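Local atomic coordinates of lysyl oxidase (Pichia pastoris, PDB entry 1W7C), a protein that probably oxidises primary amines, including lysine side chains, using a copper ion and a topaquinone cofactor in each subunit. Residues 193-198 and 256-261; 202-207 and 262-267; 460-465 and 477-482. All coordinates share one frame; numbering follows the deposited sequence.

Contact 1 (193-198 and 256-261)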
loop_
_atom_site.group_PDB
_atom_site.type_symbol
_atom_site.label_atom_id
_atom_site.label_comp_id
_atom_site.label_asym_id
_atom_site.label_seq_id
_atom_site.Cartn_x
_atom_site.Cartn_y
_atom_site.Cartn_z
ATOM N N CYS A 193 -32.184 -19.859 4.723
ATOM C CA CYS A 193 -32.535 -20.122 3.340
ATOM C C CYS A 193 -32.248 -18.893 2.477
ATOM O O CYS A 193 -32.402 -17.752 2.923
ATOM C CB CYS A 193 -34.026 -20.475 3.213
ATOM S SG CYS A 193 -34.564 -21.913 4.150
ATOM N N ASN A 194 -31.841 -19.144 1.237
ATOM C CA ASN A 194 -31.555 -18.092 0.277
ATOM C C ASN A 194 -32.281 -18.404 -1.024
ATOM O O ASN A 194 -32.478 -19.585 -1.368
ATOM C CB ASN A 194 -30.049 -18.006 -0.017
ATOM C CG ASN A 194 -29.232 -17.645 1.204
ATOM O OD1 ASN A 194 -29.227 -18.374 2.198
ATOM N ND2 ASN A 194 -28.490 -16.546 1.116
ATOM N N ILE A 195 -32.684 -17.374 -1.753
ATOM C CA ILE A 195 -33.369 -17.577 -3.030
ATOM C C ILE A 195 -32.372 -18.167 -4.052
ATOM O O ILE A 195 -31.227 -17.726 -4.123
ATOM C CB ILE A 195 -33.952 -16.238 -3.558
ATOM C CG1 ILE A 195 -34.878 -15.563 -2.525
ATOM C CG2 ILE A 195 -34.637 -16.451 -4.900
ATOM C CD1 ILE A 195 -36.138 -16.287 -2.238
ATOM N N ASN A 196 -32.802 -19.149 -4.835
ATOM C CA ASN A 196 -31.951 -19.708 -5.885
ATOM C C ASN A 196 -31.786 -18.700 -7.004
ATOM O O ASN A 196 -32.743 -18.028 -7.390
ATOM C CB ASN A 196 -32.554 -20.969 -6.527
ATOM C CG ASN A 196 -32.709 -22.122 -5.576
ATOM O OD1 ASN A 196 -32.068 -22.190 -4.529
ATOM N ND2 ASN A 196 -33.561 -23.066 -5.953
ATOM N N THR A 197 -30.571 -18.612 -7.530
ATOM C CA THR A 197 -30.274 -17.764 -8.680
ATOM C C THR A 197 -29.562 -18.573 -9.730
ATOM O O THR A 197 -29.049 -19.659 -9.451
ATOM C CB THR A 197 -29.380 -16.577 -8.312
ATOM O OG1 THR A 197 -28.041 -17.043 -8.075
ATOM C CG2 THR A 197 -29.845 -15.885 -7.047
ATOM N N GLU A 198 -29.503 -18.025 -10.936
ATOM C CA GLU A 198 -28.791 -18.660 -12.025
ATOM C C GLU A 198 -27.310 -18.255 -12.107
ATOM O O GLU A 198 -26.563 -18.828 -12.903
ATOM C CB GLU A 198 -29.474 -18.356 -13.358
ATOM C CG GLU A 198 -29.133 -17.009 -13.990
ATOM C CD GLU A 198 -29.756 -16.808 -15.370
ATOM O OE1 GLU A 198 -30.096 -15.647 -15.703
ATOM O OE2 GLU A 198 -29.889 -17.795 -16.137
ATOM N N ILE A 256 -38.242 -10.447 -0.797
ATOM C CA ILE A 256 -37.328 -10.162 -1.874
ATOM C C ILE A 256 -38.105 -10.079 -3.186
ATOM O O ILE A 256 -38.963 -10.919 -3.454
ATOM C CB ILE A 256 -36.257 -11.269 -1.961
ATOM C CG1 ILE A 256 -35.381 -11.248 -0.699
ATOM C CG2 ILE A 256 -35.375 -11.051 -3.150
ATOM C CD1 ILE A 256 -34.580 -12.537 -0.473
ATOM N N ASP A 257 -37.779 -9.077 -4.002
ATOM C CA ASP A 257 -38.307 -8.984 -5.364
ATOM C C ASP A 257 -37.488 -9.892 -6.293
ATOM O O ASP A 257 -36.492 -9.487 -6.900
ATOM C CB ASP A 257 -38.297 -7.538 -5.848
ATOM C CG ASP A 257 -38.963 -7.362 -7.195
ATOM O OD1 ASP A 257 -39.330 -8.356 -7.849
ATOM O OD2 ASP A 257 -39.156 -6.237 -7.666
ATOM N N VAL A 258 -37.956 -11.131 -6.420
ATOM C CA VAL A 258 -37.254 -12.153 -7.202
ATOM C C VAL A 258 -37.369 -11.980 -8.713
ATOM O O VAL A 258 -36.631 -12.609 -9.467
ATOM C CB VAL A 258 -37.687 -13.587 -6.789
ATOM C CG1 VAL A 258 -37.436 -13.808 -5.295
ATOM C CG2 VAL A 258 -39.153 -13.880 -7.154
ATOM N N ASP A 259 -38.237 -11.073 -9.131
ATOM C CA ASP A 259 -38.433 -10.770 -10.529
ATOM C C ASP A 259 -37.444 -9.731 -11.047
ATOM O O ASP A 259 -37.331 -9.547 -12.270
ATOM C CB ASP A 259 -39.870 -10.281 -10.763
ATOM C CG ASP A 259 -40.903 -11.344 -10.472
ATOM O OD1 ASP A 259 -40.628 -12.542 -10.705
ATOM O OD2 ASP A 259 -42.025 -11.068 -10.007
ATOM N N ASN A 260 -36.722 -9.069 -10.140
ATOM C CA ASN A 260 -35.825 -7.991 -10.532
ATOM C C ASN A 260 -34.485 -8.153 -9.835
ATOM O O ASN A 260 -34.193 -7.483 -8.867
ATOM C CB ASN A 260 -36.482 -6.633 -10.253
ATOM C CG ASN A 260 -37.704 -6.402 -11.134
ATOM O OD1 ASN A 260 -37.579 -6.267 -12.350
ATOM N ND2 ASN A 260 -38.888 -6.418 -10.532
ATOM N N LEU A 261 -33.668 -9.047 -10.390
ATOM C CA LEU A 261 -32.371 -9.409 -9.805
ATOM C C LEU A 261 -31.177 -8.991 -10.685
ATOM O O LEU A 261 -30.053 -9.459 -10.497
ATOM C CB LEU A 261 -32.318 -10.924 -9.525
ATOM C CG LEU A 261 -33.337 -11.409 -8.481
ATOM C CD1 LEU A 261 -33.320 -12.920 -8.367
ATOM C CD2 LEU A 261 -33.072 -10.756 -7.128
#

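Contact 2 (202-207 and 262-267). With NAG (2-acetamido-2-deoxy-beta-D-glucopyranose), chain S.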
loop_
_atom_site.group_PDB
_atom_site.type_symbol
_atom_site.label_atom_id
_atom_site.label_comp_id
_atom_site.label_asym_id
_atom_site.label_seq_id
_atom_site.Cartn_x
_atom_site.Cartn_y
_atom_site.Cartn_z
ATOM N N GLU A 202 -26.698 -16.224 -4.664
ATOM C CA GLU A 202 -27.572 -16.608 -3.538
ATOM C C GLU A 202 -27.249 -15.784 -2.300
ATOM O O GLU A 202 -28.139 -15.465 -1.513
ATOM C CB GLU A 202 -27.430 -18.096 -3.233
ATOM C CG GLU A 202 -28.106 -19.008 -4.258
ATOM C CD GLU A 202 -27.373 -19.148 -5.597
ATOM O OE1 GLU A 202 -26.131 -18.930 -5.684
ATOM O OE2 GLU A 202 -28.039 -19.536 -6.559
ATOM N N ASN A 203 -25.983 -15.418 -2.133
ATOM C CA ASN A 203 -25.589 -14.656 -0.944
ATOM C C ASN A 203 -26.172 -13.247 -0.895
ATOM O O ASN A 203 -26.179 -12.645 0.171
ATOM C CB ASN A 203 -24.056 -14.544 -0.841
ATOM C CG ASN A 203 -23.414 -15.657 -0.033
ATOM O OD1 ASN A 203 -22.221 -15.601 0.255
ATOM N ND2 ASN A 203 -24.174 -16.683 0.301
ATOM N N LEU A 204 -26.654 -12.736 -2.032
ATOM C CA LEU A 204 -27.296 -11.428 -2.083
ATOM C C LEU A 204 -28.802 -11.490 -1.863
ATOM O O LEU A 204 -29.448 -10.449 -1.777
ATOM C CB LEU A 204 -26.996 -10.746 -3.429
ATOM C CG LEU A 204 -25.513 -10.505 -3.757
ATOM C CD1 LEU A 204 -25.350 -9.698 -5.031
ATOM C CD2 LEU A 204 -24.770 -9.820 -2.614
ATOM N N VAL A 205 -29.346 -12.703 -1.725
ATOM C CA VAL A 205 -30.776 -12.892 -1.493
ATOM C C VAL A 205 -31.073 -13.828 -0.319
ATOM O O VAL A 205 -31.798 -14.826 -0.451
ATOM C CB VAL A 205 -31.468 -13.351 -2.802
ATOM C CG1 VAL A 205 -31.619 -12.175 -3.752
ATOM C CG2 VAL A 205 -30.678 -14.455 -3.483
ATOM N N PRO A 206 -30.538 -13.477 0.856
ATOM C CA PRO A 206 -30.905 -14.163 2.095
ATOM C C PRO A 206 -32.325 -13.798 2.494
ATOM O O PRO A 206 -32.732 -12.628 2.414
ATOM C CB PRO A 206 -29.911 -13.600 3.114
ATOM C CG PRO A 206 -29.641 -12.183 2.642
ATOM C CD PRO A 206 -29.663 -12.320 1.127
ATOM N N THR A 207 -33.088 -14.795 2.938
ATOM C CA THR A 207 -34.533 -14.614 3.192
ATOM C C THR A 207 -34.924 -14.120 4.573
ATOM O O THR A 207 -36.066 -13.716 4.768
ATOM C CB THR A 207 -35.270 -15.931 2.976
ATOM O OG1 THR A 207 -34.810 -16.914 3.914
ATOM C CG2 THR A 207 -35.000 -16.496 1.581
ATOM N N ASP A 262 -31.396 -8.088 -11.623
ATOM C CA ASP A 262 -30.299 -7.659 -12.481
ATOM C C ASP A 262 -29.151 -6.999 -11.700
ATOM O O ASP A 262 -28.006 -7.004 -12.169
ATOM C CB ASP A 262 -30.809 -6.715 -13.568
ATOM C CG ASP A 262 -31.657 -7.425 -14.623
ATOM O OD1 ASP A 262 -31.694 -8.687 -14.680
ATOM O OD2 ASP A 262 -32.317 -6.788 -15.469
ATOM N N TRP A 263 -29.469 -6.412 -10.547
ATOM C CA TRP A 263 -28.489 -5.800 -9.641
ATOM C C TRP A 263 -27.479 -6.813 -9.074
ATOM O O TRP A 263 -26.477 -6.421 -8.461
ATOM C CB TRP A 263 -29.210 -5.043 -8.534
ATOM C CG TRP A 263 -30.084 -5.893 -7.676
ATOM C CD1 TRP A 263 -31.375 -6.253 -7.917
ATOM C CD2 TRP A 263 -29.729 -6.515 -6.426
ATOM N NE1 TRP A 263 -31.844 -7.059 -6.908
ATOM C CE2 TRP A 263 -30.854 -7.230 -5.978
ATOM C CE3 TRP A 263 -28.569 -6.548 -5.647
ATOM C CZ2 TRP A 263 -30.864 -7.951 -4.792
ATOM C CZ3 TRP A 263 -28.586 -7.245 -4.455
ATOM C CH2 TRP A 263 -29.724 -7.941 -4.037
ATOM N N THR A 264 -27.763 -8.111 -9.209
ATOM C CA THR A 264 -26.827 -9.144 -8.764
ATOM C C THR A 264 -25.838 -9.572 -9.853
ATOM O O THR A 264 -24.964 -10.395 -9.575
ATOM C CB THR A 264 -27.561 -10.405 -8.264
ATOM O OG1 THR A 264 -28.137 -11.100 -9.373
ATOM C CG2 THR A 264 -28.692 -10.082 -7.239
ATOM N N VAL A 265 -25.999 -9.090 -11.090
ATOM C CA VAL A 265 -25.223 -9.569 -12.233
ATOM C C VAL A 265 -23.898 -8.836 -12.415
ATOM O O VAL A 265 -23.843 -7.607 -12.486
ATOM C CB VAL A 265 -26.075 -9.465 -13.533
ATOM C CG1 VAL A 265 -25.271 -9.895 -14.730
ATOM C CG2 VAL A 265 -27.352 -10.296 -13.392
ATOM N N ILE A 266 -22.822 -9.610 -12.517
ATOM C CA ILE A 266 -21.481 -9.038 -12.591
ATOM C C ILE A 266 -21.122 -8.504 -13.971
ATOM O O ILE A 266 -20.591 -7.425 -14.102
ATOM C CB ILE A 266 -20.425 -10.077 -12.159
ATOM C CG1 ILE A 266 -20.612 -10.536 -10.727
ATOM C CG2 ILE A 266 -18.995 -9.510 -12.352
ATOM C CD1 ILE A 266 -19.896 -11.826 -10.473
ATOM N N GLN A 267 -21.346 -9.290 -14.996
ATOM C CA GLN A 267 -20.778 -8.982 -16.297
ATOM C C GLN A 267 -21.521 -7.847 -16.987
ATOM O O GLN A 267 -22.654 -7.518 -16.621
ATOM C CB GLN A 267 -20.775 -10.233 -17.131
ATOM C CG GLN A 267 -22.133 -10.667 -17.676
ATOM C CD GLN A 267 -22.878 -11.598 -16.742
ATOM O OE1 GLN A 267 -22.491 -11.770 -15.575
ATOM N NE2 GLN A 267 -23.958 -12.213 -17.254
HETATM C C1 NAG S . -29.486 -4.186 -18.839
HETATM C C2 NAG S . -30.066 -4.612 -17.469
HETATM C C3 NAG S . -31.529 -4.173 -17.228
HETATM C C4 NAG S . -31.835 -2.791 -17.814
HETATM C C5 NAG S . -31.281 -2.681 -19.235
HETATM C C6 NAG S . -31.555 -1.318 -19.858
HETATM C C7 NAG S . -29.008 -6.693 -16.629
HETATM C C8 NAG S . -29.009 -8.197 -16.699
HETATM N N2 NAG S . -29.962 -6.064 -17.336
HETATM O O3 NAG S . -31.907 -4.215 -15.840
HETATM O O4 NAG S . -33.231 -2.572 -17.823
HETATM O O5 NAG S . -29.882 -2.874 -19.193
HETATM O O6 NAG S . -30.823 -0.334 -19.158
HETATM O O7 NAG S . -28.156 -6.119 -15.944
#

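Contact 3 (460-465 and 477-482)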
loop_
_atom_site.group_PDB
_atom_site.type_symbol
_atom_site.label_atom_id
_atom_site.label_comp_id
_atom_site.label_asym_id
_atom_site.label_seq_id
_atom_site.Cartn_x
_atom_site.Cartn_y
_atom_site.Cartn_z
ATOM N N GLY A 460 -15.396 -10.824 -5.116
ATOM C CA GLY A 460 -16.436 -11.813 -5.203
ATOM C C GLY A 460 -17.694 -11.284 -4.544
ATOM O O GLY A 460 -17.851 -10.071 -4.398
ATOM N N TYR A 461 -18.625 -12.206 -4.265
ATOM C CA TYR A 461 -19.888 -11.861 -3.617
ATOM C C TYR A 461 -19.718 -11.843 -2.136
ATOM O O TYR A 461 -19.169 -12.758 -1.539
ATOM C CB TYR A 461 -20.947 -12.886 -3.976
ATOM C CG TYR A 461 -21.537 -12.777 -5.369
ATOM C CD1 TYR A 461 -21.218 -13.678 -6.364
ATOM C CD2 TYR A 461 -22.405 -11.756 -5.685
ATOM C CE1 TYR A 461 -21.756 -13.556 -7.645
ATOM C CE2 TYR A 461 -22.950 -11.620 -6.940
ATOM C CZ TYR A 461 -22.632 -12.530 -7.910
ATOM O OH TYR A 461 -23.178 -12.419 -9.168
ATOM N N ILE A 462 -20.282 -10.828 -1.535
ATOM C CA ILE A 462 -20.335 -10.788 -0.078
ATOM C C ILE A 462 -21.377 -11.766 0.495
ATOM O O ILE A 462 -22.344 -12.080 -0.167
ATOM C CB ILE A 462 -20.653 -9.358 0.444
ATOM C CG1 ILE A 462 -22.039 -8.897 -0.010
ATOM C CG2 ILE A 462 -19.585 -8.409 0.047
ATOM C CD1 ILE A 462 -22.515 -7.588 0.608
ATOM N N GLN A 463 -21.185 -12.196 1.739
ATOM C CA GLN A 463 -22.220 -12.867 2.487
ATOM C C GLN A 463 -23.010 -11.787 3.202
ATOM O O GLN A 463 -22.667 -11.357 4.279
ATOM C CB GLN A 463 -21.645 -13.902 3.434
ATOM C CG GLN A 463 -22.718 -14.637 4.205
ATOM C CD GLN A 463 -22.205 -15.761 5.074
ATOM O OE1 GLN A 463 -21.388 -16.537 4.647
ATOM N NE2 GLN A 463 -22.706 -15.847 6.289
ATOM N N ALA A 464 -24.037 -11.315 2.526
ATOM C CA ALA A 464 -24.922 -10.315 3.071
ATOM C C ALA A 464 -25.913 -10.962 4.032
ATOM O O ALA A 464 -25.860 -12.180 4.321
ATOM C CB ALA A 464 -25.647 -9.667 1.946
ATOM N N GLY A 465 -26.753 -10.136 4.649
ATOM C CA GLY A 465 -27.806 -10.632 5.493
ATOM C C GLY A 465 -29.138 -9.980 5.215
ATOM O O GLY A 465 -29.206 -8.935 4.594
ATOM N N LEU A 477 -24.874 -1.953 6.835
ATOM C CA LEU A 477 -25.594 -0.932 6.113
ATOM C C LEU A 477 -26.671 -1.566 5.244
ATOM O O LEU A 477 -26.502 -2.661 4.754
ATOM C CB LEU A 477 -24.613 -0.133 5.234
ATOM C CG LEU A 477 -23.456 0.546 5.992
ATOM C CD1 LEU A 477 -22.509 1.167 5.058
ATOM C CD2 LEU A 477 -23.999 1.558 6.985
ATOM N N LYS A 478 -27.787 -0.870 5.088
ATOM C CA LYS A 478 -28.804 -1.287 4.133
ATOM C C LYS A 478 -28.346 -0.942 2.739
ATOM O O LYS A 478 -28.252 0.231 2.380
ATOM C CB LYS A 478 -30.130 -0.599 4.430
ATOM C CG LYS A 478 -31.274 -1.137 3.589
ATOM C CD LYS A 478 -32.548 -0.329 3.839
ATOM C CE LYS A 478 -33.625 -0.668 2.840
ATOM N NZ LYS A 478 -34.889 0.062 3.154
ATOM N N ILE A 479 -28.017 -1.966 1.965
ATOM C CA ILE A 479 -27.431 -1.778 0.635
ATOM C C ILE A 479 -28.340 -2.235 -0.503
ATOM O O ILE A 479 -28.015 -2.029 -1.666
ATOM C CB ILE A 479 -26.063 -2.480 0.531
ATOM C CG1 ILE A 479 -26.193 -3.995 0.749
ATOM C CG2 ILE A 479 -25.072 -1.831 1.524
ATOM C CD1 ILE A 479 -24.890 -4.778 0.496
ATOM N N HIS A 480 -29.485 -2.828 -0.163
ATOM C CA HIS A 480 -30.507 -3.046 -1.183
ATOM C C HIS A 480 -31.840 -3.119 -0.410
ATOM O O HIS A 480 -31.859 -2.966 0.829
ATOM C CB HIS A 480 -30.190 -4.278 -2.057
ATOM C CG HIS A 480 -30.912 -4.274 -3.367
ATOM N ND1 HIS A 480 -32.113 -4.925 -3.544
ATOM C CD2 HIS A 480 -30.618 -3.693 -4.551
ATOM C CE1 HIS A 480 -32.545 -4.709 -4.778
ATOM N NE2 HIS A 480 -31.645 -3.979 -5.415
ATOM N N ASP A 481 -32.961 -3.273 -1.113
ATOM C CA ASP A 481 -34.268 -3.058 -0.499
ATOM C C ASP A 481 -34.450 -3.838 0.794
ATOM O O ASP A 481 -34.986 -3.295 1.761
ATOM C CB ASP A 481 -35.408 -3.479 -1.440
ATOM C CG ASP A 481 -35.423 -2.713 -2.752
ATOM O OD1 ASP A 481 -36.501 -2.188 -3.116
ATOM O OD2 ASP A 481 -34.440 -2.614 -3.504
ATOM N N VAL A 482 -34.027 -5.106 0.816
ATOM C CA VAL A 482 -34.107 -5.919 2.031
ATOM C C VAL A 482 -32.783 -6.600 2.355
ATOM O O VAL A 482 -32.756 -7.692 2.942
ATOM C CB VAL A 482 -35.268 -6.943 1.984
ATOM C CG1 VAL A 482 -36.601 -6.206 1.958
ATOM C CG2 VAL A 482 -35.118 -7.897 0.835
#

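Contact 1 (193-198 and 256-261)
Ile195 meets Ile256 and Val258 through methyls and methylenes alone, and no hydrogen bond crosses between the two segments. CB of Ile195 touches neither partner. With CG1 beside the backbone N (chi1 -55°), CG2 stands anti to that N and runs to Val258 CG1 at 3.9 Å. CG1 takes the other direction and comes within 3.7 Å of Ile256 CD1, the two isoleucines reaching tip to tip. At the tip of the side chain, Ile195 CD1 lies 4.1 Å from Val258 CG1. That one valine methyl therefore lies against both branches, the side chains crossing at about a right angle. Val258 is presented by a type I turn, Asp257 to Asn260, which an Asx turn reinforces: Asp257 OD1 accepts from Asp259 N at 3.2 Å. An alanine in place of Ile195 would remove both branches and is likely to leave the methyls of Ile256 and Val258 without their apolar partner on the strand. Ile195 ends strand 187-195, between strands 170-180 and 209-214 and tied to the former by the Cys193-Cys172 disulfide; at this end the backbones of Ile195 and Cys193 bond to Val205 and Thr207, leading into strand 206-207. The 256-261 loop, after helix 238-246, lies against it.

Contact 2 (202-207 and 262-267)
Thr264, which packs on Leu204, has a hydroxyl held by two hydrogen bonds: OG1 with Leu261 O and with Asn199 ND2. The torsion that puts OG1 between the backbone N and the carbonyl carbon (chi1 72°) sends the methyl CG2 elsewhere, over the middle of the neighbouring Trp263 ring, 3.6 Å above its plane, in a CH-pi arrangement. Leu204 closes on the same pair. Its CD1 is 4.0 Å from Thr264 CB, the two side chains sliding past each other in opposite directions, while its CB rests 4.0 Å from Trp263 CH2. The carbonyl of Leu204 also faces the indole: Leu204 O lies near the ring plane, 3.4 Å from CH2 at the edge, so the rim of the six-membered ring points at an oxygen. Val205 CG1 approaches obliquely and more loosely, 4.4 Å from Trp263 CZ2. On the ring face opposite Thr264 CG2 stacks His480, so the indole is held between a methyl and an imidazole. At the outer end, NAG O3 donates to Asp262 OD2 at 2.6 Å, holding the sugar of a protein-linked glycan against the start of this segment. Ile266 O, farther along, bonds to Arg687 of the second subunit. Each segment opens with a short 3-10 turn, closed by Val205 N to Glu202 O on one side and by Val265 N to Asp262 O on the other. The arrangement is thus two 3-10 turns packed through a leucine and a tryptophan in the DUF1965 region, which is probably related to the small N2 and N3 domains of copper amine oxidases, with the Leu204 side chain about 11 Å from the copper ion.

Contact 3 (460-465 and 477-482)
Ile462 and Ile479 meet at their ends: CD1 of Ile462 stands 3.7 Å from CD1 of Ile479, the side chains reaching toward each other tip to tip. They have nearly the same shape. In both, CG1 sits between the backbone N and the carbonyl carbon, with chi1 63° in Ile462 and 61° in Ile479, and CD1 extends on in a straight chain, so that each spans its share of the gap between two backbones that are well apart. The other approach is of backbone alone, Gly465 O to Val482 O at 4.1 Å, with no bond between these two acceptors. The two runs, 462 to 465 and 479 to 482, head in directions 40° apart. One shell out, the Ile462 side chain is about 4 Å from that of the copper ligand His654 and about 5 Å from the copper ion, so Ile462 backs onto the metal site. The residues either side of Ile462 fix its loop: Gln463 bonds through OE1 to Tyr356 and through NE2 to Asn351 and Thr354, while Tyr461 packs edge-to-face on His413 of the second subunit. On the other side, Ile479 and His480 both face Leu483, a classic beta bulge. Lys478 O, just ahead of the bulge, bonds to Asn568 of the second subunit. In the small antiparallel sheet, strand 483-484 lies between strands 465-466 and 478-480; the loop leading from strand 452-458 brings Ile462 in just before strand 465-466 begins, and Ile479 reaches Ile462 from strand 478-480, on the other side of strand 483-484 from strand 465-466.

In the fold
Contacts 1 and 2 are interleaved along the chain: 193-198 and 202-207 come first, then 256-261 and 262-267, so the end of strand 187-195 and the turn leading into strand 206-207 face two consecutive pieces of one loop after helix 238-246. Their centres are 7 Å apart. Contact 3 follows later, within the enzyme domain, its centre 9 Å from contact 2 and 13 Å from contact 1. Contact 2 is joined to contact 3 by Thr264 O to Tyr461 OH, and contact 1 meets contact 3 where Ile256 packs on Val482. These links bring the DUF1965 region against the enzyme domain, with contact 3 closest to the copper; contacts 2 and 3 also touch the second subunit.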